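Long-range contacts in EreC (Klebsiella pneumoniae, PDB 6XCQ), which probably hydrolyses the macrolactone ester of erythromycin and related macrolides, giving resistance to these antibiotics: residues Pro42-Phe47 and Arg84-Arg89; Asp178-His184 and Arg224-Leu229. The protein carries 1 engineered substitution. One frame throughout, in Å; residues are numbered along the deposited sequence.

Interaction 1. Residues Pro42-Phe47 and Arg84-Arg89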
# COMPACT_ATOMS: atom_id res chain seq x y z
N PRO A 42 -20.41 -2.32 -8.03
CA PRO A 42 -20.50 -1.35 -6.93
C PRO A 42 -21.74 -0.46 -6.98
O PRO A 42 -22.20 -0.00 -5.93
CB PRO A 42 -19.22 -0.51 -7.09
CG PRO A 42 -18.30 -1.34 -7.91
CD PRO A 42 -19.17 -2.16 -8.81
N GLN A 43 -22.27 -0.18 -8.17
CA GLN A 43 -23.45 0.65 -8.31
C GLN A 43 -24.74 -0.07 -7.94
O GLN A 43 -25.73 0.60 -7.62
CB GLN A 43 -23.55 1.16 -9.74
CG GLN A 43 -22.82 2.47 -9.96
CD GLN A 43 -21.34 2.38 -9.58
OE1 GLN A 43 -20.90 2.97 -8.59
NE2 GLN A 43 -20.57 1.65 -10.39
N LYS A 44 -24.75 -1.40 -7.96
CA LYS A 44 -25.94 -2.19 -7.64
C LYS A 44 -25.70 -3.09 -6.44
O LYS A 44 -26.05 -4.27 -6.47
CB LYS A 44 -26.36 -3.08 -8.83
CG LYS A 44 -26.51 -2.38 -10.17
CD LYS A 44 -27.96 -2.40 -10.63
N LEU A 45 -25.13 -2.55 -5.36
CA LEU A 45 -24.68 -3.39 -4.26
C LEU A 45 -25.86 -3.85 -3.40
O LEU A 45 -26.73 -3.06 -3.04
CB LEU A 45 -23.68 -2.63 -3.39
CG LEU A 45 -22.71 -3.54 -2.65
CD1 LEU A 45 -21.84 -4.24 -3.67
CD2 LEU A 45 -21.86 -2.74 -1.69
N ASP A 46 -25.86 -5.14 -3.04
CA ASP A 46 -26.83 -5.68 -2.08
C ASP A 46 -26.11 -5.85 -0.75
O ASP A 46 -25.39 -6.83 -0.55
CB ASP A 46 -27.41 -7.01 -2.57
CG ASP A 46 -28.33 -7.68 -1.54
OD1 ASP A 46 -28.55 -7.11 -0.44
OD2 ASP A 46 -28.82 -8.79 -1.83
N PHE A 47 -26.34 -4.92 0.17
CA PHE A 47 -25.58 -4.91 1.42
C PHE A 47 -25.85 -6.13 2.28
O PHE A 47 -25.06 -6.42 3.18
CB PHE A 47 -25.85 -3.62 2.21
CG PHE A 47 -25.15 -2.40 1.64
CD1 PHE A 47 -25.74 -1.63 0.66
CD2 PHE A 47 -23.89 -2.04 2.08
CE1 PHE A 47 -25.09 -0.52 0.13
CE2 PHE A 47 -23.24 -0.93 1.56
CZ PHE A 47 -23.84 -0.17 0.58
N ARG A 84 -17.66 1.06 -0.37
CA ARG A 84 -19.05 1.46 -0.15
C ARG A 84 -19.60 0.89 1.15
O ARG A 84 -20.21 1.60 1.95
CB ARG A 84 -19.93 1.02 -1.33
CG ARG A 84 -19.97 2.00 -2.48
CD ARG A 84 -21.20 1.77 -3.33
NE ARG A 84 -22.40 2.21 -2.62
CZ ARG A 84 -23.64 1.83 -2.93
NH1 ARG A 84 -23.85 1.00 -3.94
NH2 ARG A 84 -24.65 2.30 -2.21
N TYR A 85 -19.38 -0.41 1.39
CA TYR A 85 -19.88 -1.03 2.61
C TYR A 85 -19.26 -0.41 3.86
O TYR A 85 -19.95 -0.12 4.84
CB TYR A 85 -19.61 -2.53 2.56
CG TYR A 85 -19.77 -3.23 3.89
CD1 TYR A 85 -21.03 -3.45 4.43
CD2 TYR A 85 -18.66 -3.67 4.59
CE1 TYR A 85 -21.18 -4.11 5.64
CE2 TYR A 85 -18.80 -4.32 5.79
CZ TYR A 85 -20.06 -4.54 6.31
OH TYR A 85 -20.18 -5.19 7.52
N LEU A 86 -17.94 -0.23 3.86
CA LEU A 86 -17.27 0.29 5.05
C LEU A 86 -17.62 1.75 5.28
O LEU A 86 -17.81 2.18 6.43
CB LEU A 86 -15.76 0.11 4.92
CG LEU A 86 -15.27 -1.33 4.94
CD1 LEU A 86 -13.79 -1.43 4.52
CD2 LEU A 86 -15.51 -1.91 6.32
N VAL A 87 -17.73 2.53 4.21
CA VAL A 87 -18.06 3.94 4.35
C VAL A 87 -19.52 4.10 4.75
O VAL A 87 -19.84 4.76 5.75
CB VAL A 87 -17.75 4.70 3.05
CG1 VAL A 87 -18.43 6.08 3.07
CG2 VAL A 87 -16.26 4.85 2.89
N GLU A 88 -20.43 3.48 4.01
CA GLU A 88 -21.84 3.77 4.20
C GLU A 88 -22.46 3.03 5.37
O GLU A 88 -23.48 3.48 5.91
CB GLU A 88 -22.63 3.47 2.94
CG GLU A 88 -22.20 4.31 1.79
CD GLU A 88 -22.95 3.95 0.54
OE1 GLU A 88 -23.99 3.28 0.68
OE2 GLU A 88 -22.49 4.31 -0.56
N ARG A 89 -21.87 1.92 5.81
CA ARG A 89 -22.47 1.16 6.89
C ARG A 89 -21.66 1.14 8.17
O ARG A 89 -22.22 0.84 9.22
CB ARG A 89 -22.75 -0.29 6.44
CG ARG A 89 -23.83 -0.37 5.39
CD ARG A 89 -25.19 0.06 5.95
NE ARG A 89 -26.27 -0.21 5.00
CZ ARG A 89 -26.87 -1.39 4.86
NH1 ARG A 89 -26.51 -2.42 5.62
NH2 ARG A 89 -27.84 -1.53 3.97
O HOH W 1 -26.55 -0.25 -3.85

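Interaction 2. Residues Asp178-His184 and Arg224-Leu229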
# COMPACT_ATOMS: atom_id res chain seq x y z
N ASP A 178 14.29 26.08 10.96
CA ASP A 178 15.63 25.76 11.44
C ASP A 178 16.65 26.03 10.34
O ASP A 178 17.30 25.12 9.82
CB ASP A 178 15.70 24.30 11.93
CG ASP A 178 17.05 23.93 12.57
OD1 ASP A 178 17.75 24.79 13.15
OD2 ASP A 178 17.44 22.76 12.50
N HIS A 179 16.78 27.31 9.97
CA HIS A 179 17.62 27.67 8.82
C HIS A 179 19.08 27.28 9.02
O HIS A 179 19.79 27.10 8.02
CB HIS A 179 17.51 29.17 8.54
CG HIS A 179 18.05 29.57 7.20
ND1 HIS A 179 19.40 29.73 6.96
CD2 HIS A 179 17.42 29.81 6.02
CE1 HIS A 179 19.58 30.07 5.69
NE2 HIS A 179 18.40 30.12 5.10
N LEU A 180 19.53 27.10 10.27
CA LEU A 180 20.90 26.69 10.54
C LEU A 180 21.28 25.39 9.83
O LEU A 180 22.46 25.18 9.53
CB LEU A 180 21.11 26.51 12.04
CG LEU A 180 21.14 27.78 12.89
CD1 LEU A 180 21.07 27.44 14.38
CD2 LEU A 180 22.38 28.59 12.56
N ILE A 181 20.32 24.51 9.58
CA ILE A 181 20.63 23.21 8.98
C ILE A 181 20.21 23.15 7.51
O ILE A 181 20.27 22.09 6.89
CB ILE A 181 20.02 22.06 9.81
CG1 ILE A 181 20.79 20.76 9.60
CG2 ILE A 181 18.52 21.87 9.52
CD1 ILE A 181 22.02 20.63 10.46
N LYS A 182 19.81 24.28 6.93
CA LYS A 182 19.43 24.31 5.52
C LYS A 182 20.58 23.98 4.56
O LYS A 182 20.31 23.33 3.53
CB LYS A 182 18.82 25.66 5.17
CG LYS A 182 18.56 25.88 3.69
CD LYS A 182 17.09 26.11 3.39
CE LYS A 182 16.90 26.82 2.06
NZ LYS A 182 17.55 26.10 0.93
N PRO A 183 21.83 24.40 4.78
CA PRO A 183 22.89 23.96 3.86
C PRO A 183 23.04 22.45 3.82
O PRO A 183 23.26 21.86 2.76
CB PRO A 183 24.15 24.63 4.42
CG PRO A 183 23.66 25.77 5.23
CD PRO A 183 22.34 25.35 5.79
N HIS A 184 22.90 21.81 4.98
CA HIS A 184 23.00 20.36 5.08
C HIS A 184 21.88 19.67 4.28
O HIS A 184 22.13 18.69 3.58
CB HIS A 184 22.97 19.98 6.56
CG HIS A 184 23.12 18.51 6.84
ND1 HIS A 184 24.34 17.91 7.05
CD2 HIS A 184 22.18 17.54 6.98
CE1 HIS A 184 24.15 16.62 7.29
NE2 HIS A 184 22.85 16.37 7.26
N ARG A 224 21.99 12.38 10.90
CA ARG A 224 22.32 13.61 11.61
C ARG A 224 21.11 14.53 11.69
O ARG A 224 20.79 15.07 12.76
CB ARG A 224 23.49 14.32 10.91
CG ARG A 224 24.06 15.52 11.69
CD ARG A 224 23.50 16.86 11.21
NE ARG A 224 24.38 17.98 11.51
CZ ARG A 224 24.33 18.70 12.63
NH1 ARG A 224 23.45 18.41 13.59
NH2 ARG A 224 25.18 19.71 12.80
N LEU A 225 20.41 14.70 10.57
CA LEU A 225 19.24 15.58 10.55
C LEU A 225 18.14 15.06 11.46
O LEU A 225 17.47 15.84 12.13
CB LEU A 225 18.70 15.69 9.12
CG LEU A 225 19.13 16.94 8.37
CD1 LEU A 225 18.88 16.75 6.89
CD2 LEU A 225 18.41 18.17 8.90
N LYS A 226 17.91 13.74 11.44
CA LYS A 226 16.85 13.14 12.23
C LYS A 226 17.06 13.37 13.72
O LYS A 226 16.10 13.64 14.46
CB LYS A 226 16.82 11.64 11.96
CG LYS A 226 15.70 10.90 12.66
CD LYS A 226 15.87 9.41 12.44
CE LYS A 226 15.49 8.62 13.68
NZ LYS A 226 14.04 8.32 13.70
N LEU A 227 18.30 13.22 14.18
CA LEU A 227 18.59 13.37 15.60
C LEU A 227 18.58 14.84 16.02
O LEU A 227 18.19 15.17 17.14
CB LEU A 227 19.93 12.72 15.92
CG LEU A 227 19.98 11.23 16.30
CD1 LEU A 227 19.05 10.39 15.47
CD2 LEU A 227 21.40 10.69 16.20
N ARG A 228 19.01 15.74 15.14
CA ARG A 228 18.93 17.16 15.47
C ARG A 228 17.48 17.60 15.63
O ARG A 228 17.12 18.27 16.60
CB ARG A 228 19.64 18.01 14.42
CG ARG A 228 19.50 19.51 14.72
CD ARG A 228 20.18 20.40 13.67
NE ARG A 228 19.84 21.81 13.85
CZ ARG A 228 20.45 22.65 14.69
NH1 ARG A 228 21.43 22.22 15.48
NH2 ARG A 228 20.06 23.92 14.77
N LEU A 229 16.61 17.19 14.69
CA LEU A 229 15.22 17.64 14.75
C LEU A 229 14.52 17.12 15.99
O LEU A 229 13.77 17.85 16.64
CB LEU A 229 14.46 17.19 13.50
CG LEU A 229 14.42 18.17 12.32
CD1 LEU A 229 13.31 19.19 12.49
CD2 LEU A 229 15.75 18.88 12.16

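Interaction 1. Residues Pro42-Phe47 and Arg84-Arg89
Residues 42-47 form an irregular run that passes along the last turns of helix 73-90, with the CA atoms of Phe-47 and Tyr-85 7.0 Å apart at one end and those of Pro-42 and Arg-84 7.5 Å apart at the other. The Arg-84 side chain ties the loop backbone to the helix. Its NH1 donates to Pro-42 O at 2.8 Å (N-H...O 157°), with the acceptor in the guanidinium plane and the approach nearly along the C=O axis. The same NH1 also donates to water 1, which in turn donates to Leu-45 O at 2.9 Å. The bend at chi3 (72°) turns the guanidinium so that NE and NH2 grip Glu-88 side-on, NE to OE2 (2.9 Å) and NH2 to OE1, one helical turn on. Glu-88 OE2 also bonds Tyr-142 OH, which probably steadies this salt bridge from helix 126-146. The contact therefore fastens the loop between strand 33-36 and helix 54-57 to a helix that lies between strands 62-65 and 94-97 in sequence, both members of the mixed central sheet. Phe-47 enters with its ring nearly perpendicular to the Arg-84 guanidinium (87°): CE1 and CZ lie over the guanidinium face, CE1 3.7 Å from NH2. One face of the ring receives the Arg-89 guanidinium in an offset cation-pi stack, centres 4.5 Å apart; Arg-89 CG touches Phe-47 CD2, and the bend at chi2 folds the rest of the chain over the ring. Leu-45 CD2 lies over the opposite face, while Tyr-85 CD1 sits at the ring edge, 4.0 Å from Phe-47 CD2.

Interaction 2. Residues Asp178-His184 and Arg224-Leu229
Arg-228 meets Asp-178 in a bidentate salt bridge that joins two elements of a helical bundle: helix 212-231, and the linker between helices 164-177 and 182-191, where Asp-178 directly follows the first helix and precedes the 3-10 turn 179-181. Followed outward, the Arg-228 chain runs extended, its CG anti to the backbone N (chi1 177°), which carries it straight across the gap. CB and CG have no close partner in 178-184; CD is the first atom to touch, 3.7 Å from Ile-181 CD1. NE then donates to Asp-178 OD2 at 2.9 Å. CZ, between the two bonding nitrogens, faces the carboxylate edge-on, and NH2 donates to Asp-178 OD1 at 3.0 Å along an almost straight line (176°). Both oxygens use their syn lone pairs, and the carboxylate and guanidinium planes differ by only 15°, so the paired bonds hold both groups flat. NH2 also passes Leu-180 CD1. Beside this bridge, Ile-181, at the N-cap position of helix 182-191, packs its CG1 3.6 Å from Leu-225 CD2. In the conformer described, Ile-181 CD1 also lies over the centre of the Arg-224 guanidinium face, and Arg-224 CD makes a CH-pi contact over one face of the His-184 ring. His-184 NE2 bonds Gly-221 O, which probably fixes the ring's rotation, and the ring edge meets Leu-225, with His-184 CD2 3.4 Å from Leu-225 CD1.

How the interactions relate
Interactions 1 and 2 are separate fastenings, their centres about 48 Å apart on opposite sides of the chain's centre, and they share no helix or strand. Both are partly buried, but interaction 2 lies farther out, its centre about 30 Å from that of the chain against 22 Å for interaction 1. Place and chemistry differ together. Beside the central sheet, segment 42-47 is a loop held by an arginine-carbonyl bond, a water and an aromatic ring, and the salt bridge involved stays within the helix. In the helical part, segments 178-184 and 224-229 are bridged directly by opposite charges, with aliphatic packing alongside.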